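Local coordinates for protein TRAP dicarboxylate transporter, DctP subunit (Sulfurospirillum deleyianum, PDB 4OVS) that binds succinate and, as the periplasmic solute-binding subunit, probably delivers dicarboxylates to a TRAP-type membrane transporter, at residues Y70-E75 against K167-S172; Q179-A182 against N186-V189; A198-V203 against N220-D225; P210-Y215 against A272-D277; E284-K287 against N291-I294. All blocks are in the same frame, centred on the assembly; numbering follows the deposited sequence.

Interaction 1: residues Y70-E75 against K167-S172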
# COMPACT_ATOMS: atom_id res chain seq x y z
N TYR A 70 -7.61 11.02 10.07
CA TYR A 70 -8.01 11.22 8.65
C TYR A 70 -7.88 9.91 7.89
O TYR A 70 -6.95 9.10 8.13
CB TYR A 70 -7.12 12.26 7.91
CG TYR A 70 -7.15 13.61 8.53
CD1 TYR A 70 -8.23 14.44 8.39
CD2 TYR A 70 -6.07 14.08 9.26
CE1 TYR A 70 -8.27 15.66 8.97
CE2 TYR A 70 -6.10 15.29 9.85
CZ TYR A 70 -7.21 16.10 9.70
OH TYR A 70 -7.26 17.34 10.28
N GLY A 71 -8.84 9.68 6.99
CA GLY A 71 -8.84 8.54 6.10
C GLY A 71 -8.31 8.81 4.71
O GLY A 71 -7.83 9.89 4.44
N ASP A 72 -8.44 7.82 3.82
CA ASP A 72 -7.89 7.88 2.47
C ASP A 72 -8.31 9.17 1.78
O ASP A 72 -7.53 9.80 1.02
CB ASP A 72 -8.44 6.72 1.63
CG ASP A 72 -7.68 5.41 1.82
OD1 ASP A 72 -6.55 5.42 2.38
OD2 ASP A 72 -8.21 4.35 1.38
N GLY A 73 -9.56 9.53 2.01
CA GLY A 73 -10.20 10.60 1.26
C GLY A 73 -9.91 11.98 1.79
O GLY A 73 -10.25 12.97 1.14
N GLU A 74 -9.31 12.05 2.98
CA GLU A 74 -9.10 13.32 3.65
C GLU A 74 -7.64 13.64 3.96
O GLU A 74 -7.30 14.80 4.18
CB GLU A 74 -9.94 13.40 4.93
CG GLU A 74 -11.43 13.10 4.75
CD GLU A 74 -11.74 11.63 4.92
OE1 GLU A 74 -11.10 10.99 5.78
OE2 GLU A 74 -12.61 11.10 4.20
N GLU A 75 -6.75 12.64 3.92
CA GLU A 75 -5.38 12.87 4.40
C GLU A 75 -4.60 13.86 3.54
O GLU A 75 -3.78 14.59 4.06
CB GLU A 75 -4.57 11.56 4.59
CG GLU A 75 -4.43 10.74 3.34
CD GLU A 75 -3.69 9.44 3.55
OE1 GLU A 75 -3.10 9.22 4.66
OE2 GLU A 75 -3.71 8.64 2.61
N LYS A 167 -18.06 -8.25 -7.94
CA LYS A 167 -17.72 -6.89 -7.52
C LYS A 167 -16.49 -6.89 -6.60
O LYS A 167 -16.45 -7.62 -5.59
CB LYS A 167 -18.89 -6.25 -6.78
CG LYS A 167 -20.11 -5.93 -7.63
CD LYS A 167 -20.90 -4.78 -7.00
CE LYS A 167 -22.11 -4.33 -7.82
NZ LYS A 167 -22.21 -2.83 -7.88
N PHE A 168 -15.50 -6.07 -6.92
CA PHE A 168 -14.31 -5.99 -6.10
C PHE A 168 -14.10 -4.57 -5.62
O PHE A 168 -14.22 -3.63 -6.40
CB PHE A 168 -13.08 -6.43 -6.91
CG PHE A 168 -12.94 -7.93 -7.04
CD1 PHE A 168 -12.20 -8.65 -6.11
CD2 PHE A 168 -13.48 -8.60 -8.12
CE1 PHE A 168 -12.05 -10.01 -6.22
CE2 PHE A 168 -13.34 -9.97 -8.24
CZ PHE A 168 -12.61 -10.67 -7.29
N ARG A 169 -13.79 -4.41 -4.34
CA ARG A 169 -13.24 -3.13 -3.88
C ARG A 169 -11.85 -2.91 -4.50
O ARG A 169 -11.06 -3.84 -4.60
CB ARG A 169 -13.11 -3.14 -2.35
CG ARG A 169 -12.68 -1.80 -1.75
CD ARG A 169 -11.19 -1.79 -1.51
NE ARG A 169 -10.67 -0.48 -1.12
CZ ARG A 169 -9.46 -0.31 -0.60
NH1 ARG A 169 -8.69 -1.37 -0.37
NH2 ARG A 169 -9.02 0.93 -0.29
N ILE A 170 -11.56 -1.67 -4.90
CA ILE A 170 -10.20 -1.26 -5.26
C ILE A 170 -9.85 0.07 -4.62
O ILE A 170 -10.72 0.84 -4.24
CB ILE A 170 -10.04 -1.04 -6.76
CG1 ILE A 170 -11.11 -0.08 -7.27
CG2 ILE A 170 -10.13 -2.36 -7.49
CD1 ILE A 170 -10.85 0.38 -8.72
N MSE A 171 -8.56 0.34 -4.52
CA MSE A 171 -8.08 1.69 -4.27
C MSE A 171 -8.28 2.52 -5.54
O MSE A 171 -8.53 1.97 -6.63
CB MSE A 171 -6.62 1.65 -3.91
CG MSE A 171 -6.28 0.84 -2.64
SE MSE A 171 -4.29 0.60 -2.47
CE MSE A 171 -3.99 -0.63 -3.96
N SER A 172 -8.14 3.85 -5.41
CA SER A 172 -8.54 4.75 -6.48
C SER A 172 -7.47 4.89 -7.52
O SER A 172 -6.65 5.80 -7.45
CB SER A 172 -8.84 6.15 -5.95
OG SER A 172 -9.37 6.95 -7.01
O HOH W 1 -9.06 4.16 -1.08
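Asp72 OD2 has several partners: a water lies 2.6 Å from this oxygen and donates to it, the backbone N-H of Phe192 is hydrogen-bonded to it, and the guanidinium of Arg169 turns an edge to it at longer range. The direct ion pair is a long one, with Asp72 OD2 and Arg169 NH2 3.9 Å apart. The same water bridges the pair, accepting a weak hydrogen bond from Arg169 NH2 at 3.3 Å. The two side chains reach for each other from opposite directions. Carboxylate and guanidinium are nearly coplanar, 5° apart, and OD2 sits near the guanidinium plane. Arg169 leaves strand 167-170 with CG anti to the backbone N (chi1 -174°), then bends at chi2, which carries the guanidinium back so that the backbone N of Met171 lies over the centre of one face. Leu190 O holds NE, fixing the rotation of the group. Asp72 is positioned by a tight turn: Gly71 O accepts from both Glu74 N and Glu75 N, and Gly71 N donates to Glu74 OE1 at 2.9 Å. Asp72 OD1 forms a salt bridge with Lys93. Asp72 thus probably moderates the positive charge of two ligand-binding residues, since Lys93 and Arg169 both contact succinate, Arg169 through NH1. A loop aspartate set beside a strand-borne arginine at the ligand site fits the dicarboxylate pocket of the solute-binding protein 7 family, between the two lobes of the fold.

Interaction 2: residues Q179-A182 against N186-V189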
# COMPACT_ATOMS: atom_id res chain seq x y z
N GLN A 179 -7.52 -3.38 -14.55
CA GLN A 179 -7.07 -4.73 -14.28
C GLN A 179 -8.23 -5.69 -14.05
O GLN A 179 -8.20 -6.81 -14.51
CB GLN A 179 -6.11 -4.73 -13.07
CG GLN A 179 -6.04 -5.99 -12.27
CD GLN A 179 -5.17 -5.85 -11.01
OE1 GLN A 179 -3.96 -5.69 -11.11
NE2 GLN A 179 -5.79 -5.91 -9.84
N PHE A 180 -9.26 -5.24 -13.35
CA PHE A 180 -10.37 -6.12 -13.01
C PHE A 180 -11.39 -6.16 -14.13
O PHE A 180 -12.09 -7.17 -14.33
CB PHE A 180 -11.02 -5.64 -11.74
CG PHE A 180 -10.36 -6.12 -10.51
CD1 PHE A 180 -10.57 -7.41 -10.07
CD2 PHE A 180 -9.54 -5.28 -9.78
CE1 PHE A 180 -9.97 -7.86 -8.93
CE2 PHE A 180 -8.92 -5.74 -8.63
CZ PHE A 180 -9.14 -7.03 -8.20
N LYS A 181 -11.49 -5.06 -14.85
CA LYS A 181 -12.32 -5.03 -16.04
C LYS A 181 -11.78 -6.04 -17.04
O LYS A 181 -12.53 -6.65 -17.77
CB LYS A 181 -12.35 -3.62 -16.63
CG LYS A 181 -13.43 -2.70 -16.05
CD LYS A 181 -13.08 -1.22 -16.26
CE LYS A 181 -14.28 -0.31 -16.26
NZ LYS A 181 -15.09 -0.43 -15.04
N ALA A 182 -10.47 -6.24 -17.03
CA ALA A 182 -9.85 -7.13 -17.99
C ALA A 182 -10.26 -8.58 -17.80
O ALA A 182 -10.21 -9.36 -18.74
CB ALA A 182 -8.37 -7.02 -17.90
N ASN A 186 -16.32 -6.20 -11.78
CA ASN A 186 -16.87 -4.87 -11.57
C ASN A 186 -16.13 -4.21 -10.42
O ASN A 186 -16.42 -4.48 -9.25
CB ASN A 186 -18.36 -5.02 -11.24
CG ASN A 186 -19.11 -3.70 -11.26
OD1 ASN A 186 -18.53 -2.64 -11.50
ND2 ASN A 186 -20.41 -3.76 -11.02
N PRO A 187 -15.13 -3.35 -10.73
CA PRO A 187 -14.39 -2.75 -9.61
C PRO A 187 -15.13 -1.54 -9.04
O PRO A 187 -15.87 -0.88 -9.74
CB PRO A 187 -13.05 -2.36 -10.24
CG PRO A 187 -13.18 -2.68 -11.75
CD PRO A 187 -14.63 -2.87 -12.02
N GLN A 188 -14.89 -1.25 -7.78
CA GLN A 188 -15.55 -0.18 -7.10
C GLN A 188 -14.59 0.44 -6.07
O GLN A 188 -14.08 -0.26 -5.20
CB GLN A 188 -16.77 -0.75 -6.39
CG GLN A 188 -17.74 0.26 -5.91
CD GLN A 188 -18.88 -0.38 -5.14
OE1 GLN A 188 -19.27 -1.52 -5.40
NE2 GLN A 188 -19.44 0.38 -4.21
N VAL A 189 -14.38 1.75 -6.15
CA VAL A 189 -13.48 2.42 -5.23
C VAL A 189 -14.14 2.66 -3.88
O VAL A 189 -15.24 3.23 -3.82
CB VAL A 189 -13.00 3.76 -5.78
CG1 VAL A 189 -11.98 4.36 -4.87
CG2 VAL A 189 -12.43 3.58 -7.14
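Phe180 and Pro187 make the close part of this contact: Phe180 CB rests on Pro187 CG at 3.7 Å. Pro187 CB is slightly farther from Phe180 CB, at 4.1 Å. Only the root of Phe180 does the touching. With CG anti to its own carbonyl carbon (chi1 -84°), the phenyl ring is led away from Pro187 and stacks instead with the ring of Phe168, while also packing on Ile170. Pro187 bears on Ile170 too, and this side of the contact is therefore closed by apolar groups between the helix and the strands beneath it. The other flank faces solvent. There Lys181, an exposed residue, runs across the proline ring at about a right angle, and a bend at its last torsion (chi4 55°) turns the ammonium group back until NZ is 3.9 Å from Pro187 CD. That approach is plain van der Waals contact, with no polar bond across the two segments. The proline thus has a buried phenylalanine on one side and a solvent-exposed lysine on the other. Helix 174-181 lies on the parallel pair 167-170 and 186-189 in this way, the arrangement of a beta-alpha-beta unit, whose short return loop brings the chain from the helix end into the second strand.

Interaction 3: residues A198-V203 against N220-D225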
# COMPACT_ATOMS: atom_id res chain seq x y z
N ALA A 198 -17.98 -3.26 4.10
CA ALA A 198 -18.44 -3.59 2.73
C ALA A 198 -18.35 -5.10 2.38
O ALA A 198 -19.24 -5.63 1.72
CB ALA A 198 -17.69 -2.75 1.69
N LEU A 199 -17.31 -5.80 2.82
CA LEU A 199 -17.24 -7.25 2.60
C LEU A 199 -18.28 -7.98 3.49
O LEU A 199 -19.00 -8.89 3.07
CB LEU A 199 -15.83 -7.77 2.88
CG LEU A 199 -14.68 -7.27 2.00
CD1 LEU A 199 -13.37 -7.70 2.57
CD2 LEU A 199 -14.83 -7.79 0.56
N GLN A 200 -18.40 -7.53 4.73
CA GLN A 200 -19.36 -8.13 5.64
C GLN A 200 -20.81 -8.01 5.18
O GLN A 200 -21.60 -8.91 5.45
CB GLN A 200 -19.25 -7.52 7.02
CG GLN A 200 -20.13 -8.24 8.03
CD GLN A 200 -19.96 -7.68 9.40
OE1 GLN A 200 -19.44 -8.35 10.29
NE2 GLN A 200 -20.40 -6.44 9.58
N GLN A 201 -21.15 -6.91 4.52
CA GLN A 201 -22.53 -6.58 4.15
C GLN A 201 -22.87 -6.92 2.70
O GLN A 201 -23.94 -6.57 2.22
CB GLN A 201 -22.80 -5.08 4.40
CG GLN A 201 -22.75 -4.70 5.86
CD GLN A 201 -23.86 -5.38 6.65
OE1 GLN A 201 -23.62 -6.28 7.47
NE2 GLN A 201 -25.09 -4.97 6.40
N GLY A 202 -21.93 -7.53 1.98
CA GLY A 202 -22.14 -7.92 0.59
C GLY A 202 -22.07 -6.82 -0.44
O GLY A 202 -22.42 -7.03 -1.61
N VAL A 203 -21.63 -5.63 -0.03
CA VAL A 203 -21.58 -4.52 -0.98
C VAL A 203 -20.63 -4.83 -2.13
O VAL A 203 -20.87 -4.40 -3.25
CB VAL A 203 -21.16 -3.20 -0.31
CG1 VAL A 203 -20.89 -2.10 -1.37
CG2 VAL A 203 -22.22 -2.76 0.67
N ASN A 220 -10.06 -11.61 6.66
CA ASN A 220 -10.15 -13.07 6.71
C ASN A 220 -11.45 -13.58 7.33
O ASN A 220 -11.92 -14.67 6.99
CB ASN A 220 -8.98 -13.66 7.47
CG ASN A 220 -8.89 -13.16 8.89
OD1 ASN A 220 -8.79 -11.95 9.14
ND2 ASN A 220 -8.92 -14.09 9.83
N GLU A 221 -12.04 -12.81 8.23
CA GLU A 221 -13.25 -13.23 8.92
C GLU A 221 -14.48 -12.98 8.08
O GLU A 221 -15.56 -13.50 8.37
CB GLU A 221 -13.34 -12.55 10.29
CG GLU A 221 -12.15 -12.91 11.11
CD GLU A 221 -12.22 -12.44 12.54
OE1 GLU A 221 -11.37 -12.87 13.36
OE2 GLU A 221 -13.09 -11.62 12.82
N VAL A 222 -14.33 -12.18 7.04
CA VAL A 222 -15.46 -11.86 6.17
C VAL A 222 -15.23 -12.26 4.70
O VAL A 222 -15.89 -11.75 3.81
CB VAL A 222 -15.87 -10.36 6.28
CG1 VAL A 222 -16.54 -10.11 7.63
CG2 VAL A 222 -14.66 -9.46 6.10
N GLN A 223 -14.33 -13.21 4.46
CA GLN A 223 -14.09 -13.80 3.13
C GLN A 223 -13.98 -15.32 3.25
O GLN A 223 -13.37 -15.80 4.20
CB GLN A 223 -12.77 -13.27 2.55
CG GLN A 223 -12.74 -11.82 2.27
CD GLN A 223 -13.49 -11.46 0.99
OE1 GLN A 223 -12.90 -11.08 -0.01
NE2 GLN A 223 -14.79 -11.52 1.04
N THR A 224 -14.54 -16.07 2.30
CA THR A 224 -14.61 -17.52 2.36
C THR A 224 -13.46 -18.18 1.57
O THR A 224 -13.14 -19.36 1.79
CB THR A 224 -15.96 -18.04 1.84
OG1 THR A 224 -16.14 -17.66 0.48
CG2 THR A 224 -17.09 -17.44 2.63
N ASP A 225 -12.83 -17.40 0.68
CA ASP A 225 -11.76 -17.89 -0.18
C ASP A 225 -10.66 -16.88 -0.42
O ASP A 225 -10.94 -15.74 -0.81
CB ASP A 225 -12.33 -18.34 -1.54
CG ASP A 225 -13.27 -19.55 -1.40
OD1 ASP A 225 -14.47 -19.33 -1.22
OD2 ASP A 225 -12.80 -20.71 -1.48
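Val222 sets its two methyl groups against successive residues of the helix end: CG2 meets Leu199 CB at 3.8 Å, and CG1 meets Gln200 CB at the same distance. The valine and Leu199 cross at about a right angle, whereas Gln200 and Val222 cross obliquely, the glutamine running extended past CG1 with its aliphatic part. Val222 CG2 occupies the crowded position between backbone N and carbonyl carbon, which brings it to Leu199 CB. Just after these residues helix 195-200 ends in a Schellman motif, Gly202 taking a positive phi, while segment 220-225 passes from a 3-10 turn into strand 225-227 through a classic beta bulge in which Thr224 and Asp225 both face Ser152. Leu199 also crosses Gln223 at about a right angle, its CD2 lying 3.8 Å from Gln223 NE2 and 3.9 Å from Gln223 OE1. The amide is kept from turning by polar bonds at both ends: NE2 donates to Val222 O at 3.0 Å (157° at the hydrogen), close to the amide plane, and OE1 pairs with Ser151 OG. A leucine in place of Gln223 would probably leave Val222 O and the Ser151 hydroxyl without these partners. A bend at chi2 (-77°) folds the Gln223 chain back to make the bond to Val222 O possible.

Interaction 4: residues P210-Y215 against A272-D277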
# COMPACT_ATOMS: atom_id res chain seq x y z
N PRO A 210 -2.45 -7.22 0.48
CA PRO A 210 -1.30 -7.92 1.00
C PRO A 210 -1.73 -8.66 2.27
O PRO A 210 -2.75 -8.30 2.83
CB PRO A 210 -0.32 -6.79 1.29
CG PRO A 210 -1.16 -5.61 1.49
CD PRO A 210 -2.36 -5.77 0.66
N LEU A 211 -1.02 -9.71 2.67
CA LEU A 211 -1.43 -10.56 3.80
C LEU A 211 -1.49 -9.76 5.09
O LEU A 211 -2.30 -10.05 5.98
CB LEU A 211 -0.50 -11.77 3.97
CG LEU A 211 -0.55 -12.79 2.84
CD1 LEU A 211 0.26 -14.04 3.20
CD2 LEU A 211 -2.00 -13.16 2.52
N SER A 212 -0.67 -8.72 5.16
CA SER A 212 -0.59 -7.86 6.33
C SER A 212 -1.96 -7.22 6.63
O SER A 212 -2.51 -7.34 7.72
CB SER A 212 0.46 -6.76 6.04
OG SER A 212 0.07 -5.95 4.89
N ASN A 213 -2.53 -6.55 5.65
CA ASN A 213 -3.84 -5.94 5.82
C ASN A 213 -4.99 -6.97 5.91
O ASN A 213 -5.94 -6.78 6.66
CB ASN A 213 -4.11 -4.97 4.68
CG ASN A 213 -3.27 -3.72 4.77
OD1 ASN A 213 -2.75 -3.35 5.84
ND2 ASN A 213 -3.17 -3.03 3.66
N PHE A 214 -4.87 -8.05 5.15
CA PHE A 214 -5.89 -9.09 5.12
C PHE A 214 -6.18 -9.62 6.52
O PHE A 214 -7.32 -9.76 6.89
CB PHE A 214 -5.46 -10.22 4.19
CG PHE A 214 -6.53 -11.22 3.89
CD1 PHE A 214 -7.57 -10.91 3.04
CD2 PHE A 214 -6.47 -12.49 4.44
CE1 PHE A 214 -8.58 -11.84 2.76
CE2 PHE A 214 -7.48 -13.43 4.18
CZ PHE A 214 -8.52 -13.11 3.34
N TYR A 215 -5.15 -9.87 7.32
CA TYR A 215 -5.38 -10.44 8.65
C TYR A 215 -5.62 -9.41 9.74
O TYR A 215 -6.54 -9.54 10.53
CB TYR A 215 -4.23 -11.38 9.04
CG TYR A 215 -4.39 -12.06 10.36
CD1 TYR A 215 -5.08 -13.25 10.47
CD2 TYR A 215 -3.85 -11.53 11.50
CE1 TYR A 215 -5.24 -13.90 11.70
CE2 TYR A 215 -3.99 -12.17 12.74
CZ TYR A 215 -4.68 -13.35 12.82
OH TYR A 215 -4.83 -13.98 14.02
N ALA A 272 9.85 -7.83 5.62
CA ALA A 272 10.42 -9.08 5.15
C ALA A 272 9.87 -10.31 5.93
O ALA A 272 9.55 -11.33 5.35
CB ALA A 272 11.95 -8.99 5.23
N LEU A 273 9.81 -10.21 7.25
CA LEU A 273 9.20 -11.22 8.11
C LEU A 273 7.71 -11.46 7.89
O LEU A 273 7.14 -12.50 8.32
CB LEU A 273 9.38 -10.78 9.57
CG LEU A 273 10.82 -10.72 10.09
CD1 LEU A 273 10.91 -9.96 11.38
CD2 LEU A 273 11.40 -12.13 10.26
N ASP A 274 7.04 -10.50 7.28
CA ASP A 274 5.59 -10.41 7.46
C ASP A 274 4.79 -11.50 6.74
O ASP A 274 3.81 -11.99 7.28
CB ASP A 274 5.11 -9.02 7.00
CG ASP A 274 3.74 -8.66 7.54
OD1 ASP A 274 3.55 -8.72 8.78
OD2 ASP A 274 2.88 -8.27 6.72
N ASP A 275 5.19 -11.89 5.53
CA ASP A 275 4.39 -12.83 4.75
C ASP A 275 4.33 -14.19 5.45
O ASP A 275 3.28 -14.83 5.48
CB ASP A 275 4.91 -12.99 3.32
CG ASP A 275 4.34 -11.96 2.32
OD1 ASP A 275 3.46 -11.13 2.68
OD2 ASP A 275 4.78 -11.98 1.14
N GLU A 276 5.46 -14.64 6.00
CA GLU A 276 5.52 -15.93 6.65
C GLU A 276 4.67 -15.91 7.90
O GLU A 276 3.86 -16.79 8.11
CB GLU A 276 6.96 -16.34 6.99
CG GLU A 276 7.07 -17.75 7.58
CD GLU A 276 6.75 -17.83 9.07
OE1 GLU A 276 7.03 -16.87 9.83
OE2 GLU A 276 6.23 -18.89 9.49
N ASP A 277 4.85 -14.87 8.71
CA ASP A 277 4.06 -14.73 9.92
C ASP A 277 2.55 -14.66 9.61
O ASP A 277 1.76 -15.33 10.23
CB ASP A 277 4.50 -13.46 10.66
CG ASP A 277 3.82 -13.29 11.99
OD1 ASP A 277 3.41 -14.31 12.60
OD2 ASP A 277 3.71 -12.12 12.45
O HOH W 2 1.44 -10.29 1.01
O HOH W 3 2.14 -8.79 4.01
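Ser212 and Leu211, in the first turn of helix 211-216, face Asp274 and Asp275 of the long helix 253-289, a helix-helix contact of the kind made in TRAP solute-binding proteins by the long helix that spans both lobes. The direct touches are few. Leu211 CD1 lies 3.9 Å from Asp275 O, and Asp274 OD2 is modelled close to Ser212 CB, a doubtful spacing. The first torsion of Asp274 (chi1 -161°) sets its carboxylate trans to the backbone N and swings it across to the neighbouring helix. No hydrogen bond joins the two segments directly; two waters make the polar links. One lies 3.0 Å from Leu211 N and 2.8 Å from Asp275 OD1; the other is 2.9 Å from Asp274 OD2 and 3.0 Å from Asp275 OD1, and takes a weak bond from Ser212 N. Asp275 OD1 is thus shared by both waters, and the pair of carboxylates looks onto the amino end of the short helix, whose dipole would probably stabilise their negative charge. Farther out, Leu211 also packs on Met278 and His149, and the bond from Phe214 N to Pro210 O closes the first helical turn. Ser212 O receives Thr216 OG1 one turn on. Asn213, whose CB points away from the long helix, donates from ND2 to O4 of the bound succinate.

Interaction 5: residues E284-K287 against N291-I294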
# COMPACT_ATOMS: atom_id res chain seq x y z
N GLU A 284 -3.90 -20.92 10.39
CA GLU A 284 -4.44 -21.43 11.63
C GLU A 284 -5.93 -21.04 11.76
O GLU A 284 -6.78 -21.85 12.17
CB GLU A 284 -3.65 -20.91 12.82
CG GLU A 284 -4.11 -21.51 14.14
CD GLU A 284 -3.26 -22.71 14.62
OE1 GLU A 284 -3.09 -23.68 13.83
OE2 GLU A 284 -2.79 -22.71 15.79
N TYR A 285 -6.25 -19.81 11.37
CA TYR A 285 -7.63 -19.34 11.39
C TYR A 285 -8.52 -20.22 10.48
O TYR A 285 -9.67 -20.56 10.82
CB TYR A 285 -7.71 -17.87 10.98
CG TYR A 285 -9.10 -17.52 10.62
CD1 TYR A 285 -10.04 -17.24 11.60
CD2 TYR A 285 -9.52 -17.55 9.31
CE1 TYR A 285 -11.39 -16.95 11.27
CE2 TYR A 285 -10.82 -17.28 8.97
CZ TYR A 285 -11.76 -17.01 9.95
OH TYR A 285 -13.05 -16.74 9.57
N ALA A 286 -8.01 -20.57 9.31
CA ALA A 286 -8.81 -21.36 8.39
C ALA A 286 -9.06 -22.79 8.96
O ALA A 286 -10.19 -23.33 8.95
CB ALA A 286 -8.12 -21.43 7.07
N LYS A 287 -8.02 -23.38 9.53
CA LYS A 287 -8.13 -24.72 10.09
C LYS A 287 -9.07 -24.74 11.28
O LYS A 287 -9.89 -25.65 11.42
CB LYS A 287 -6.75 -25.16 10.52
CG LYS A 287 -6.59 -26.61 10.94
CD LYS A 287 -5.09 -26.88 11.17
CE LYS A 287 -4.79 -28.17 11.94
NZ LYS A 287 -3.31 -28.29 12.16
N ASN A 291 -13.84 -21.73 8.10
CA ASN A 291 -14.56 -20.78 7.25
C ASN A 291 -13.71 -20.04 6.19
O ASN A 291 -14.14 -19.04 5.64
CB ASN A 291 -15.30 -19.76 8.14
CG ASN A 291 -16.38 -20.41 9.00
OD1 ASN A 291 -17.02 -21.36 8.58
ND2 ASN A 291 -16.58 -19.90 10.20
N LEU A 292 -12.53 -20.55 5.90
CA LEU A 292 -11.69 -19.97 4.85
C LEU A 292 -10.93 -21.09 4.17
O LEU A 292 -10.39 -21.97 4.83
CB LEU A 292 -10.75 -18.93 5.43
CG LEU A 292 -9.69 -18.36 4.48
CD1 LEU A 292 -10.36 -17.52 3.45
CD2 LEU A 292 -8.67 -17.55 5.24
N LYS A 293 -10.94 -21.11 2.84
CA LYS A 293 -10.09 -22.01 2.08
C LYS A 293 -9.00 -21.14 1.44
O LYS A 293 -9.31 -20.08 0.92
CB LYS A 293 -10.88 -22.71 0.97
CG LYS A 293 -12.11 -23.45 1.42
CD LYS A 293 -11.79 -24.64 2.34
CE LYS A 293 -10.93 -25.70 1.66
NZ LYS A 293 -10.76 -26.95 2.49
N ILE A 294 -7.76 -21.60 1.50
CA ILE A 294 -6.61 -20.90 0.90
C ILE A 294 -6.15 -21.66 -0.34
O ILE A 294 -5.89 -22.86 -0.29
CB ILE A 294 -5.50 -20.81 1.93
CG1 ILE A 294 -6.06 -20.19 3.20
CG2 ILE A 294 -4.27 -20.03 1.39
CD1 ILE A 294 -5.13 -20.29 4.37
O HOH W 4 -13.98 -16.57 7.08
O HOH W 5 -11.34 -23.97 6.40
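Apolar contacts carry this meeting, with Ala286 and Tyr285 of the long helix set against Leu292 and Ile294. Ala286 CB lies 4.0 Å from Leu292 CB and 4.2 Å from Ile294 CD1, and so touches two side chains of segment 291-294. The same methyl comes to 3.2 Å from Leu292 O, where the packing is tight. Tyr285 adds a ring edge: CE2 stands 3.9 Å from Leu292 CB, which lies near the ring plane, and the two side chains cross at about a right angle. A chi1 of 163°, pointing CG away from the amide nitrogen of its own residue, carries the tyrosine ring toward segment 291-294, with Tyr285 OH 4.0 Å from Asn291 CB and the ring turned about 60° from the asparagine amide. The polar contacts between the segments run through water. One water lies in the plane of the tyrosine ring, 2.7 Å from Tyr285 OH, and bonds to Asn291 O. A second donates to both Ala286 O and Leu292 O, at 2.9 Å and 2.7 Å, linking the last turns of the helix to the residue just before the strand. Direct hydrogen bonds come from just outside: Ser289 OG pairs with Tyr285 O and with Asn291 N and so fastens the connecting turn. Beyond it Leu292 rests on Leu226 and Ile282, and Lys293 makes backbone bonds to Thr224 and Leu226. The whole is a helix-loop-strand connection, in which the long helix 253-289 leads through a short loop into strand 293-295, parallel to strand 225-227 in the mixed sheet.

Interactions 1 and 2 are joined through the parallel pair 167-170 and 186-189, their centres about 14 Å apart; Phe168 O to Gln188 N (2.8 Å) and Ile170 N to Gln188 O (2.9 Å) are probable hydrogen bonds. Interaction 3 touches both only lightly, but meets interaction 5 at Thr224 O and Lys293 N, 3.0 Å apart, and interaction 4 through Asn220 and Phe214. Interactions 4 and 5 use the same helix 253-289, with centres about 15 Å apart. Interactions 1 and 4 contribute Arg169 and Asn213 to the succinate site, with about 20 Å between centres; interaction 5 lies away from it.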